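Local coordinates for protein N5-Carboxyaminoimidazole ribonucleotide synthetase (Staphylococcus aureus subsp. aureus, PDB 3ORQ) that catalyses the ATP-dependent conversion of 5-aminoimidazole ribonucleotide and bicarbonate to N5-carboxyaminoimidazole ribonucleotide, a step of purine biosynthesis, at residues G20-K25 with Y341-R346; M26-A31 with R50-E55; P275-H280 with S349-H354; S282-D287 with E335-I340. All blocks are in the same frame, centred on the assembly; numbering follows the deposited sequence.

Contact 1. Residues G20-K25 with Y341-R346; sequences GGQLGK and YGKSER. With POP (pyrophosphate 2-), chain E.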
loop_
_atom_site.group_PDB
_atom_site.type_symbol
_atom_site.label_atom_id
_atom_site.label_comp_id
_atom_site.label_asym_id
_atom_site.label_seq_id
_atom_site.Cartn_x
_atom_site.Cartn_y
_atom_site.Cartn_z
ATOM N N GLY A 20 -5.335 -14.634 -9.926
ATOM C CA GLY A 20 -5.928 -13.438 -9.373
ATOM C C GLY A 20 -6.345 -13.575 -7.937
ATOM O O GLY A 20 -7.284 -12.925 -7.492
ATOM N N GLY A 21 -5.653 -14.413 -7.190
ATOM C CA GLY A 21 -5.950 -14.605 -5.788
ATOM C C GLY A 21 -5.408 -13.387 -5.063
ATOM O O GLY A 21 -5.087 -12.367 -5.689
ATOM N N GLN A 22 -5.285 -13.478 -3.746
ATOM C CA GLN A 22 -4.916 -12.332 -2.997
ATOM C C GLN A 22 -3.462 -11.969 -3.242
ATOM O O GLN A 22 -3.078 -10.814 -3.034
ATOM C CB GLN A 22 -5.140 -12.549 -1.501
ATOM C CG GLN A 22 -4.287 -13.612 -0.867
ATOM C CD GLN A 22 -4.954 -15.028 -0.933
ATOM O OE1 GLN A 22 -5.885 -15.258 -1.713
ATOM N NE2 GLN A 22 -4.471 -15.952 -0.108
ATOM N N LEU A 23 -2.655 -12.949 -3.615
ATOM C CA LEU A 23 -1.239 -12.678 -3.868
ATOM C C LEU A 23 -1.099 -11.815 -5.121
ATOM O O LEU A 23 -0.321 -10.872 -5.129
ATOM C CB LEU A 23 -0.421 -13.949 -4.007
ATOM C CG LEU A 23 -0.353 -14.947 -2.848
ATOM C CD1 LEU A 23 0.582 -16.148 -3.308
ATOM C CD2 LEU A 23 0.183 -14.359 -1.596
ATOM N N GLY A 24 -1.878 -12.145 -6.157
ATOM C CA GLY A 24 -1.933 -11.368 -7.386
ATOM C C GLY A 24 -2.429 -9.969 -7.068
ATOM O O GLY A 24 -1.901 -8.975 -7.587
ATOM N N LYS A 25 -3.397 -9.874 -6.159
ATOM C CA LYS A 25 -4.034 -8.610 -5.850
ATOM C C LYS A 25 -2.996 -7.697 -5.258
ATOM O O LYS A 25 -2.843 -6.542 -5.642
ATOM C CB LYS A 25 -5.182 -8.838 -4.827
ATOM C CG LYS A 25 -5.814 -7.515 -4.230
ATOM C CD LYS A 25 -6.852 -7.793 -3.105
ATOM C CE LYS A 25 -7.494 -6.470 -2.706
ATOM N NZ LYS A 25 -8.506 -6.658 -1.671
ATOM N N TYR A 341 -9.494 -9.672 1.819
ATOM C CA TYR A 341 -9.156 -9.880 0.423
ATOM C C TYR A 341 -10.287 -9.548 -0.503
ATOM O O TYR A 341 -10.042 -9.075 -1.617
ATOM C CB TYR A 341 -8.640 -11.293 0.166
ATOM C CG TYR A 341 -7.425 -11.574 1.004
ATOM C CD1 TYR A 341 -6.519 -10.563 1.310
ATOM C CD2 TYR A 341 -7.185 -12.867 1.499
ATOM C CE1 TYR A 341 -5.350 -10.830 2.103
ATOM C CE2 TYR A 341 -6.027 -13.159 2.302
ATOM C CZ TYR A 341 -5.127 -12.160 2.583
ATOM O OH TYR A 341 -4.018 -12.461 3.377
ATOM N N GLY A 342 -11.515 -9.728 -0.029
ATOM C CA GLY A 342 -12.697 -9.423 -0.843
ATOM C C GLY A 342 -13.306 -10.657 -1.535
ATOM O O GLY A 342 -14.103 -10.510 -2.474
ATOM N N LYS A 343 -12.944 -11.863 -1.081
ATOM C CA LYS A 343 -13.515 -13.077 -1.653
ATOM C C LYS A 343 -15.036 -13.161 -1.312
ATOM O O LYS A 343 -15.452 -12.859 -0.177
ATOM C CB LYS A 343 -12.789 -14.267 -1.128
ATOM C CG LYS A 343 -11.297 -14.203 -1.363
ATOM C CD LYS A 343 -10.570 -15.397 -0.828
ATOM C CE LYS A 343 -9.109 -15.265 -1.207
ATOM N NZ LYS A 343 -8.321 -16.473 -0.865
ATOM N N SER A 344 -15.876 -13.504 -2.278
ATOM C CA SER A 344 -17.340 -13.447 -2.005
ATOM C C SER A 344 -17.912 -14.651 -1.259
ATOM O O SER A 344 -18.926 -14.529 -0.625
ATOM C CB SER A 344 -18.171 -13.168 -3.267
ATOM O OG SER A 344 -17.960 -14.176 -4.217
ATOM N N GLU A 345 -17.236 -15.793 -1.297
ATOM C CA GLU A 345 -17.734 -16.990 -0.616
ATOM C C GLU A 345 -16.932 -17.360 0.617
ATOM O O GLU A 345 -15.818 -17.915 0.510
ATOM C CB GLU A 345 -17.791 -18.181 -1.571
ATOM C CG GLU A 345 -18.797 -19.245 -1.107
ATOM C CD GLU A 345 -18.720 -20.577 -1.883
ATOM O OE1 GLU A 345 -17.774 -20.755 -2.681
ATOM O OE2 GLU A 345 -19.597 -21.453 -1.663
ATOM N N ARG A 346 -17.476 -17.061 1.793
ATOM C CA ARG A 346 -16.788 -17.426 3.028
ATOM C C ARG A 346 -16.844 -18.948 3.349
ATOM O O ARG A 346 -17.931 -19.533 3.393
ATOM C CB ARG A 346 -17.347 -16.611 4.208
ATOM C CG ARG A 346 -16.619 -16.922 5.519
ATOM C CD ARG A 346 -17.148 -16.168 6.708
ATOM N NE ARG A 346 -17.173 -14.742 6.493
ATOM C CZ ARG A 346 -17.620 -13.856 7.388
ATOM N NH1 ARG A 346 -18.047 -14.237 8.602
ATOM N NH2 ARG A 346 -17.620 -12.574 7.066
HETATM P P1 POP E . -9.317 -22.420 -1.822
HETATM O O1 POP E . -9.336 -23.669 -2.687
HETATM O O2 POP E . -10.542 -22.298 -0.935
HETATM O O3 POP E . -8.076 -22.404 -0.955
HETATM O O POP E . -9.301 -21.240 -2.921
HETATM P P2 POP E . -8.598 -19.822 -2.650
HETATM O O4 POP E . -7.097 -19.981 -2.810
HETATM O O5 POP E . -8.977 -19.354 -1.276
HETATM O O6 POP E . -9.149 -18.861 -3.666
#

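Contact 2. Residues M26-A31 with R50-E55; sequences MMAQSA and RYVAHE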
loop_
_atom_site.group_PDB
_atom_site.type_symbol
_atom_site.label_atom_id
_atom_site.label_comp_id
_atom_site.label_asym_id
_atom_site.label_seq_id
_atom_site.Cartn_x
_atom_site.Cartn_y
_atom_site.Cartn_z
HETATM N N MSE A 26 -2.252 -8.205 -4.302
HETATM C CA MSE A 26 -1.266 -7.366 -3.648
HETATM C C MSE A 26 -0.079 -6.985 -4.586
HETATM O O MSE A 26 0.481 -5.883 -4.479
HETATM C CB MSE A 26 -0.825 -8.050 -2.370
HETATM C CG MSE A 26 -1.957 -8.164 -1.329
HETATM SE SE MSE A 26 -1.328 -8.963 0.370
HETATM C CE MSE A 26 -1.620 -10.794 -0.057
HETATM N N MSE A 27 0.287 -7.883 -5.500
HETATM C CA MSE A 27 1.270 -7.584 -6.528
HETATM C C MSE A 27 0.737 -6.444 -7.371
HETATM O O MSE A 27 1.500 -5.538 -7.713
HETATM C CB MSE A 27 1.433 -8.779 -7.494
HETATM C CG MSE A 27 2.286 -9.964 -7.004
HETATM SE SE MSE A 27 2.440 -11.341 -8.396
HETATM C CE MSE A 27 3.354 -12.707 -7.373
ATOM N N ALA A 28 -0.545 -6.526 -7.761
ATOM C CA ALA A 28 -1.144 -5.527 -8.666
ATOM C C ALA A 28 -1.266 -4.149 -7.995
ATOM O O ALA A 28 -1.065 -3.098 -8.658
ATOM C CB ALA A 28 -2.543 -6.002 -9.187
ATOM N N GLN A 29 -1.573 -4.146 -6.685
ATOM C CA GLN A 29 -1.594 -2.874 -5.936
ATOM C C GLN A 29 -0.228 -2.210 -5.893
ATOM O O GLN A 29 -0.127 -0.996 -6.094
ATOM C CB GLN A 29 -2.182 -3.045 -4.540
ATOM C CG GLN A 29 -3.698 -3.388 -4.623
ATOM C CD GLN A 29 -4.429 -3.254 -3.276
ATOM O OE1 GLN A 29 -4.948 -2.208 -2.978
ATOM N NE2 GLN A 29 -4.404 -4.311 -2.447
ATOM N N SER A 30 0.838 -2.989 -5.688
ATOM C CA SER A 30 2.179 -2.409 -5.780
ATOM C C SER A 30 2.490 -1.910 -7.193
ATOM O O SER A 30 3.041 -0.815 -7.373
ATOM C CB SER A 30 3.287 -3.401 -5.381
ATOM O OG SER A 30 3.269 -3.556 -3.981
ATOM N N ALA A 31 2.183 -2.730 -8.179
ATOM C CA ALA A 31 2.451 -2.369 -9.558
ATOM C C ALA A 31 1.739 -1.067 -9.921
ATOM O O ALA A 31 2.346 -0.199 -10.554
ATOM C CB ALA A 31 2.020 -3.480 -10.487
ATOM N N ARG A 50 -9.366 -8.768 -9.515
ATOM C CA ARG A 50 -10.042 -8.320 -10.727
ATOM C C ARG A 50 -10.191 -6.820 -10.842
ATOM O O ARG A 50 -10.056 -6.268 -11.931
ATOM C CB ARG A 50 -11.414 -8.978 -10.867
ATOM C CG ARG A 50 -12.197 -8.367 -12.012
ATOM C CD ARG A 50 -13.417 -9.178 -12.358
ATOM N NE ARG A 50 -14.084 -8.622 -13.522
ATOM C CZ ARG A 50 -15.306 -8.973 -13.920
ATOM N NH1 ARG A 50 -16.003 -9.900 -13.254
ATOM N NH2 ARG A 50 -15.844 -8.372 -14.966
ATOM N N TYR A 51 -10.458 -6.155 -9.727
ATOM C CA TYR A 51 -10.632 -4.686 -9.763
ATOM C C TYR A 51 -9.439 -3.846 -9.319
ATOM O O TYR A 51 -9.604 -2.673 -9.000
ATOM C CB TYR A 51 -11.905 -4.309 -8.992
ATOM C CG TYR A 51 -13.107 -5.015 -9.571
ATOM C CD1 TYR A 51 -13.737 -4.529 -10.707
ATOM C CD2 TYR A 51 -13.550 -6.209 -9.026
ATOM C CE1 TYR A 51 -14.853 -5.195 -11.267
ATOM C CE2 TYR A 51 -14.658 -6.881 -9.551
ATOM C CZ TYR A 51 -15.301 -6.364 -10.665
ATOM O OH TYR A 51 -16.352 -7.049 -11.184
ATOM N N VAL A 52 -8.250 -4.460 -9.247
ATOM C CA VAL A 52 -7.012 -3.695 -9.234
ATOM C C VAL A 52 -6.130 -4.014 -10.478
ATOM O O VAL A 52 -4.877 -3.944 -10.428
ATOM C CB VAL A 52 -6.252 -3.942 -7.912
ATOM C CG1 VAL A 52 -6.984 -3.291 -6.758
ATOM C CG2 VAL A 52 -6.054 -5.421 -7.648
ATOM N N ALA A 53 -6.804 -4.412 -11.575
ATOM C CA ALA A 53 -6.171 -4.627 -12.891
ATOM C C ALA A 53 -6.774 -3.702 -13.937
ATOM O O ALA A 53 -7.932 -3.355 -13.837
ATOM C CB ALA A 53 -6.364 -6.021 -13.326
ATOM N N HIS A 54 -5.982 -3.278 -14.916
ATOM C CA HIS A 54 -6.491 -2.533 -16.057
ATOM C C HIS A 54 -7.302 -3.433 -16.930
ATOM O O HIS A 54 -8.285 -3.012 -17.506
ATOM C CB HIS A 54 -5.334 -1.943 -16.879
ATOM C CG HIS A 54 -4.634 -0.830 -16.171
ATOM N ND1 HIS A 54 -3.778 -1.061 -15.127
ATOM C CD2 HIS A 54 -4.712 0.514 -16.296
ATOM C CE1 HIS A 54 -3.330 0.093 -14.652
ATOM N NE2 HIS A 54 -3.874 1.063 -15.348
ATOM N N GLU A 55 -6.929 -4.701 -16.975
ATOM C CA GLU A 55 -7.651 -5.610 -17.806
ATOM C C GLU A 55 -7.755 -6.969 -17.125
ATOM O O GLU A 55 -6.833 -7.400 -16.444
ATOM C CB GLU A 55 -6.899 -5.689 -19.120
ATOM C CG GLU A 55 -7.602 -6.327 -20.256
ATOM C CD GLU A 55 -7.001 -5.884 -21.584
ATOM O OE1 GLU A 55 -6.213 -4.888 -21.625
ATOM O OE2 GLU A 55 -7.334 -6.543 -22.576
#

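Contact 3. Residues P275-H280 with S349-H354; sequences PHNSGH and SRKMGH. With POP (pyrophosphate 2-), chain E.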
loop_
_atom_site.group_PDB
_atom_site.type_symbol
_atom_site.label_atom_id
_atom_site.label_comp_id
_atom_site.label_asym_id
_atom_site.label_seq_id
_atom_site.Cartn_x
_atom_site.Cartn_y
_atom_site.Cartn_z
ATOM N N PRO A 275 5.793 -14.692 -3.822
ATOM C CA PRO A 275 5.518 -14.181 -2.479
ATOM C C PRO A 275 4.762 -15.240 -1.697
ATOM O O PRO A 275 4.111 -16.104 -2.291
ATOM C CB PRO A 275 4.638 -12.965 -2.752
ATOM C CG PRO A 275 5.219 -12.426 -4.112
ATOM C CD PRO A 275 5.442 -13.712 -4.871
ATOM N N HIS A 276 4.838 -15.184 -0.380
ATOM C CA HIS A 276 4.336 -16.289 0.434
ATOM C C HIS A 276 3.590 -15.706 1.608
ATOM O O HIS A 276 3.926 -14.613 2.075
ATOM C CB HIS A 276 5.541 -17.143 0.880
ATOM C CG HIS A 276 5.212 -18.313 1.757
ATOM N ND1 HIS A 276 5.203 -18.232 3.139
ATOM C CD2 HIS A 276 4.971 -19.619 1.456
ATOM C CE1 HIS A 276 4.934 -19.430 3.647
ATOM N NE2 HIS A 276 4.786 -20.287 2.650
ATOM N N ASN A 277 2.585 -16.440 2.093
ATOM C CA ASN A 277 1.735 -16.004 3.214
ATOM C C ASN A 277 2.565 -15.482 4.405
ATOM O O ASN A 277 2.150 -14.532 5.119
ATOM C CB ASN A 277 0.886 -17.184 3.684
ATOM C CG ASN A 277 -0.344 -16.762 4.470
ATOM O OD1 ASN A 277 -0.504 -15.593 4.897
ATOM N ND2 ASN A 277 -1.251 -17.712 4.627
ATOM N N SER A 278 3.748 -16.068 4.621
ATOM C CA SER A 278 4.520 -15.668 5.797
ATOM C C SER A 278 5.235 -14.332 5.587
ATOM O O SER A 278 5.983 -13.852 6.474
ATOM C CB SER A 278 5.541 -16.760 6.198
ATOM O OG SER A 278 6.473 -17.018 5.146
ATOM N N GLY A 279 5.044 -13.732 4.421
ATOM C CA GLY A 279 5.722 -12.456 4.112
ATOM C C GLY A 279 4.814 -11.255 4.148
ATOM O O GLY A 279 5.268 -10.118 3.890
ATOM N N HIS A 280 3.525 -11.476 4.410
ATOM C CA HIS A 280 2.547 -10.380 4.314
ATOM C C HIS A 280 2.827 -9.233 5.277
ATOM O O HIS A 280 2.565 -8.056 4.911
ATOM C CB HIS A 280 1.114 -10.838 4.413
ATOM C CG HIS A 280 0.707 -11.755 3.307
ATOM N ND1 HIS A 280 1.429 -11.879 2.143
ATOM C CD2 HIS A 280 -0.305 -12.648 3.212
ATOM C CE1 HIS A 280 0.870 -12.790 1.367
ATOM N NE2 HIS A 280 -0.191 -13.265 1.988
ATOM N N SER A 349 -12.174 -22.553 6.399
ATOM C CA SER A 349 -10.724 -22.694 6.315
ATOM C C SER A 349 -10.134 -21.880 5.164
ATOM O O SER A 349 -8.938 -21.887 4.940
ATOM C CB SER A 349 -10.328 -24.175 6.163
ATOM O OG SER A 349 -10.506 -24.848 7.387
ATOM N N ARG A 350 -10.983 -21.176 4.438
ATOM C CA ARG A 350 -10.507 -20.349 3.343
ATOM C C ARG A 350 -9.805 -19.116 3.946
ATOM O O ARG A 350 -10.249 -18.553 4.952
ATOM C CB ARG A 350 -11.718 -19.960 2.471
ATOM C CG ARG A 350 -11.319 -19.334 1.140
ATOM C CD ARG A 350 -12.442 -19.160 0.192
ATOM N NE ARG A 350 -11.949 -18.768 -1.133
ATOM C CZ ARG A 350 -12.694 -18.238 -2.114
ATOM N NH1 ARG A 350 -14.013 -18.039 -1.942
ATOM N NH2 ARG A 350 -12.133 -17.926 -3.286
ATOM N N LYS A 351 -8.701 -18.702 3.348
ATOM C CA LYS A 351 -7.955 -17.535 3.806
ATOM C C LYS A 351 -8.699 -16.343 3.275
ATOM O O LYS A 351 -8.725 -16.138 2.059
ATOM C CB LYS A 351 -6.545 -17.558 3.235
ATOM C CG LYS A 351 -5.676 -18.626 3.823
ATOM C CD LYS A 351 -4.338 -18.730 3.126
ATOM C CE LYS A 351 -3.546 -19.871 3.710
ATOM N NZ LYS A 351 -2.186 -19.953 3.053
HETATM N N MSE A 352 -9.300 -15.551 4.161
HETATM C CA MSE A 352 -10.185 -14.461 3.740
HETATM C C MSE A 352 -9.483 -13.118 3.884
HETATM O O MSE A 352 -9.948 -12.102 3.352
HETATM C CB MSE A 352 -11.481 -14.470 4.591
HETATM C CG MSE A 352 -12.231 -15.844 4.593
HETATM SE SE MSE A 352 -12.887 -16.391 2.854
HETATM C CE MSE A 352 -14.183 -15.081 2.528
ATOM N N GLY A 353 -8.413 -13.107 4.668
ATOM C CA GLY A 353 -7.682 -11.868 4.919
ATOM C C GLY A 353 -6.576 -12.153 5.909
ATOM O O GLY A 353 -6.301 -13.319 6.198
ATOM N N HIS A 354 -5.934 -11.085 6.407
ATOM C CA HIS A 354 -4.982 -11.221 7.497
ATOM C C HIS A 354 -4.917 -9.900 8.269
ATOM O O HIS A 354 -5.440 -8.848 7.846
ATOM C CB HIS A 354 -3.596 -11.643 6.986
ATOM C CG HIS A 354 -2.898 -10.579 6.174
ATOM N ND1 HIS A 354 -3.020 -10.483 4.806
ATOM C CD2 HIS A 354 -2.058 -9.578 6.547
ATOM C CE1 HIS A 354 -2.294 -9.463 4.364
ATOM N NE2 HIS A 354 -1.716 -8.884 5.408
HETATM P P1 POP E . -9.317 -22.420 -1.822
HETATM O O1 POP E . -9.336 -23.669 -2.687
HETATM O O2 POP E . -10.542 -22.298 -0.935
HETATM O O3 POP E . -8.076 -22.404 -0.955
HETATM O O POP E . -9.301 -21.240 -2.921
HETATM P P2 POP E . -8.598 -19.822 -2.650
HETATM O O4 POP E . -7.097 -19.981 -2.810
HETATM O O5 POP E . -8.977 -19.354 -1.276
HETATM O O6 POP E . -9.149 -18.861 -3.666
HETATM O O HOH W 1 0.313 -7.008 5.875
#

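Contact 4. Residues S282-D287 with E335-I340; sequences SIEACD and EWHLHI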
loop_
_atom_site.group_PDB
_atom_site.type_symbol
_atom_site.label_atom_id
_atom_site.label_comp_id
_atom_site.label_asym_id
_atom_site.label_seq_id
_atom_site.Cartn_x
_atom_site.Cartn_y
_atom_site.Cartn_z
ATOM N N SER A 282 5.373 -7.720 5.902
ATOM C CA SER A 282 6.377 -6.756 5.405
ATOM C C SER A 282 5.709 -5.525 4.801
ATOM O O SER A 282 6.335 -4.454 4.613
ATOM C CB SER A 282 7.270 -7.417 4.343
ATOM O OG SER A 282 6.504 -7.838 3.231
ATOM N N ILE A 283 4.426 -5.654 4.493
ATOM C CA ILE A 283 3.701 -4.462 4.013
ATOM C C ILE A 283 3.724 -3.384 5.082
ATOM O O ILE A 283 4.025 -2.264 4.794
ATOM C CB ILE A 283 2.276 -4.760 3.611
ATOM C CG1 ILE A 283 2.271 -5.527 2.308
ATOM C CG2 ILE A 283 1.493 -3.461 3.399
ATOM C CD1 ILE A 283 0.955 -6.322 2.091
ATOM N N GLU A 284 3.377 -3.711 6.318
ATOM C CA GLU A 284 3.374 -2.654 7.345
ATOM C C GLU A 284 4.722 -2.465 8.043
ATOM O O GLU A 284 5.063 -1.340 8.464
ATOM C CB GLU A 284 2.309 -2.937 8.403
ATOM C CG GLU A 284 0.843 -2.678 7.939
ATOM C CD GLU A 284 0.339 -3.804 7.085
ATOM O OE1 GLU A 284 1.018 -4.848 7.090
ATOM O OE2 GLU A 284 -0.686 -3.646 6.380
ATOM N N ALA A 285 5.482 -3.549 8.173
ATOM C CA ALA A 285 6.638 -3.581 9.110
ATOM C C ALA A 285 7.992 -3.246 8.498
ATOM O O ALA A 285 8.927 -2.909 9.233
ATOM C CB ALA A 285 6.695 -4.916 9.794
ATOM N N CYS A 286 8.099 -3.287 7.174
ATOM C CA CYS A 286 9.428 -3.112 6.494
ATOM C C CYS A 286 9.406 -1.887 5.639
ATOM O O CYS A 286 8.328 -1.364 5.328
ATOM C CB CYS A 286 9.786 -4.329 5.605
ATOM S SG CYS A 286 10.011 -5.877 6.513
ATOM N N ASP A 287 10.580 -1.448 5.208
ATOM C CA ASP A 287 10.639 -0.272 4.344
ATOM C C ASP A 287 10.305 -0.635 2.893
ATOM O O ASP A 287 10.106 0.260 2.045
ATOM C CB ASP A 287 12.009 0.424 4.455
ATOM C CG ASP A 287 13.192 -0.544 4.314
ATOM O OD1 ASP A 287 12.981 -1.776 4.233
ATOM O OD2 ASP A 287 14.351 -0.075 4.289
ATOM N N GLU A 335 -5.291 -1.069 15.477
ATOM C CA GLU A 335 -3.931 -1.617 15.604
ATOM C C GLU A 335 -3.827 -3.019 15.000
ATOM O O GLU A 335 -2.745 -3.595 14.998
ATOM C CB GLU A 335 -3.401 -1.587 17.072
ATOM C CG GLU A 335 -4.099 -2.556 18.029
ATOM C CD GLU A 335 -5.417 -2.031 18.637
ATOM O OE1 GLU A 335 -6.070 -1.146 18.062
ATOM O OE2 GLU A 335 -5.815 -2.521 19.713
ATOM N N TRP A 336 -4.933 -3.555 14.478
ATOM C CA TRP A 336 -4.872 -4.821 13.771
ATOM C C TRP A 336 -4.497 -4.702 12.273
ATOM O O TRP A 336 -4.164 -5.709 11.638
ATOM C CB TRP A 336 -6.183 -5.598 13.961
ATOM C CG TRP A 336 -6.355 -6.130 15.391
ATOM C CD1 TRP A 336 -5.465 -6.003 16.439
ATOM C CD2 TRP A 336 -7.449 -6.900 15.893
ATOM N NE1 TRP A 336 -5.957 -6.615 17.541
ATOM C CE2 TRP A 336 -7.168 -7.180 17.251
ATOM C CE3 TRP A 336 -8.648 -7.364 15.331
ATOM C CZ2 TRP A 336 -8.037 -7.933 18.078
ATOM C CZ3 TRP A 336 -9.536 -8.119 16.156
ATOM C CH2 TRP A 336 -9.215 -8.388 17.523
ATOM N N HIS A 337 -4.519 -3.496 11.720
ATOM C CA HIS A 337 -4.167 -3.257 10.296
ATOM C C HIS A 337 -4.763 -4.372 9.450
ATOM O O HIS A 337 -4.054 -5.270 8.958
ATOM C CB HIS A 337 -2.654 -3.158 10.061
ATOM C CG HIS A 337 -1.992 -1.965 10.710
ATOM N ND1 HIS A 337 -1.316 -2.042 11.914
ATOM C CD2 HIS A 337 -1.908 -0.676 10.322
ATOM C CE1 HIS A 337 -0.852 -0.852 12.246
ATOM N NE2 HIS A 337 -1.180 -0.007 11.281
ATOM N N LEU A 338 -6.078 -4.329 9.308
ATOM C CA LEU A 338 -6.780 -5.429 8.704
ATOM C C LEU A 338 -6.692 -5.399 7.196
ATOM O O LEU A 338 -6.880 -4.336 6.594
ATOM C CB LEU A 338 -8.237 -5.388 9.141
ATOM C CG LEU A 338 -8.355 -5.865 10.571
ATOM C CD1 LEU A 338 -9.427 -5.021 11.411
ATOM C CD2 LEU A 338 -8.642 -7.356 10.514
ATOM N N HIS A 339 -6.401 -6.569 6.608
ATOM C CA HIS A 339 -6.480 -6.807 5.151
ATOM C C HIS A 339 -7.625 -7.774 4.879
ATOM O O HIS A 339 -7.620 -8.897 5.392
ATOM C CB HIS A 339 -5.196 -7.482 4.635
ATOM C CG HIS A 339 -4.021 -6.573 4.586
ATOM N ND1 HIS A 339 -3.393 -6.231 3.405
ATOM C CD2 HIS A 339 -3.372 -5.900 5.566
ATOM C CE1 HIS A 339 -2.380 -5.426 3.667
ATOM N NE2 HIS A 339 -2.355 -5.189 4.967
ATOM N N ILE A 340 -8.603 -7.365 4.075
ATOM C CA ILE A 340 -9.705 -8.285 3.762
ATOM C C ILE A 340 -9.670 -8.441 2.282
ATOM O O ILE A 340 -9.769 -7.443 1.554
ATOM C CB ILE A 340 -11.098 -7.771 4.265
ATOM C CG1 ILE A 340 -11.317 -8.184 5.716
ATOM C CG2 ILE A 340 -12.216 -8.481 3.515
ATOM C CD1 ILE A 340 -10.456 -7.526 6.661
#

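Contact 1. Residues G20-K25 with Y341-R346
Gln22 lies flat against Tyr341 and makes the non-polar part of the contact. Its CB sits over one face of the ring, 3.6 Å from the centroid; CG leans over CE2, and the amide plane, only 12° from that of the ring, stacks above it. The torsions make this possible, since CG stands between the backbone N and the carbonyl carbon (chi1 65°) and the chain then bends at chi2. Gly21 occupies the N-cap position of helix 22-33; Gly21 and Gly24 fit a glycine-rich, Rossmann-type strand-turn-helix pattern, consistent with the preATP-grasp domain. The polar contacts come from two extended lysines. Lys343 NZ donates to Gln22 OE1 at 2.9 Å, arriving above the carbonyl plane, and also to O5 of the pyrophosphate at 3.0 Å and to the backbone O of Lys351. Gln22 thus probably helps to position a pyrophosphate-binding ammonium group. Lys25 NZ reaches Tyr341 O, again at 2.9 Å and above the carbonyl plane, and donates as well to Gln32 O of the second subunit.

Contact 2. Residues M26-A31 with R50-E55
The carbonyl oxygen of Val52 meets Ala28 CB at 3.4 Å and also accepts a hydrogen bond from NE2 of Gln32, one helical turn further along the same helix. The setting is the Rossmann-like preATP-grasp domain: helix 22-33 is the connection of a beta-alpha-beta crossover between the neighbouring parallel strands 14-18 and 37-42, and segment 50-55 leads from the second of these into strand 55-58, the outermost of the parallel sheet within the chain on that side. No hydrogen bond joins the two segments themselves, so the contact is a small apolar one, carried by three residues. The two methyl groups of Val52 meet two successive residues of the helix. The first torsion (chi1 -70°) sets CG1 opposite its own carbonyl carbon, and from there it touches the aliphatic part of Gln29. Ala28, whose CB points at the loop, also rests on Ile17 of strand 14-18 and on Cys49. A subunit interface adjoins this packing: Tyr51 O accepts a hydrogen bond from Gln32 NE2 of the second subunit, and the rings of Tyr51 and His54 meet His54 and Tyr51 of that subunit. Val52 CG2 lies 3.9 Å from Ala28 CB, and Val52 CG1 3.9 Å from Gln29 CG.

Contact 3. Residues P275-H280 with S349-H354
Lys351 and His354 reach across to Asn277 and His280, joining the C-terminal domain to the ATP-grasp domain, while Arg350, just before them, turns to the bound pyrophosphate. The guanidinium of Arg350 offers its edge: NE donates to O5 at 3.0 Å and NH2 to O6 at 3.2 Å, both bonds nearly straight. An extended chain, with CG opposite the backbone N (chi1 -168°), carries it there. Lys351 is also stretched out; its NZ ends beside the Asn277 amide, whose orientation is doubtful, and makes a long, weak ion pair with the ATP-site residue Asp158. Met352 and Gly353 together face Leu318 in a classic beta bulge. His354 then receives His280 CB over one ring face, 3.8 Å from the centroid. Its ND1 is hydrogen-bonded to Tyr341 OH, and in the ring plane NE2 meets a water, 2.8 Å away, that donates to His280 O. Strand 351-358 runs between strands 313-319 and 338-340, whereas segment 275-280 links strand 266-272 to helix 282-285, with Leu23 and Met26 of helix 22-33 packed on His280.

Contact 4. Residues S282-D287 with E335-I340
The His339 ring receives Glu284 OE2 at its edge, exactly in plane, with His337 O also at the edge, while the ring stacks with that of His354. His337 instead turns a face to Glu284, whose CG lies 4.0 Å from His337 CG. One glutamate therefore serves both histidines, packing with its methylene on the first and hydrogen-bonding through its carboxylate to the second. His339 NE2 donates to Glu284 OE2 at 2.7 Å, nearly straight at 174° and on the syn lone pair, with carboxylate and ring almost perpendicular. A bend at chi2 (78°) turns the carboxylate toward His339. The negative charge would be expected to stabilise a protonated His339. Ile283 adds CD1, 3.8 Å from His339 CE1. His337 ND1 is hydrogen-bonded to Thr356 O, and its ring also meets Tyr288 of the second subunit. The contact thus joins the ATP-grasp and C-terminal domains, setting the short helix 282-285 against strand 338-340, the outermost strand of its antiparallel sheet within the chain, beside strand 351-358.

Overall arrangement
Contacts 1, 3 and 4 show how parts of an ATP-grasp enzyme distant in sequence converge; contact 2 is local. Contacts 1 and 3, with centres 10 Å apart, supply Lys343 and Arg350 to the same pyrophosphate and are joined by Tyr341 N and Met352 O, 2.9 Å apart. Strands 338-340 of contact 4 and 351-358 of contact 3 are neighbours in one antiparallel sheet, His339 N lying 2.8 Å from His354 O, but the His339 side chain is about 14 Å from the pyrophosphate. Contact 2 shares helix 22-33 with contact 1; its Met26, a selenomethionine, brings SE within 3.9 Å of Ile283 CD1 in contact 4. Contact 3 comes closer to ADP than contact 1, about 8 Å from the Lys351 side chain against about 13 Å from that of Gln22.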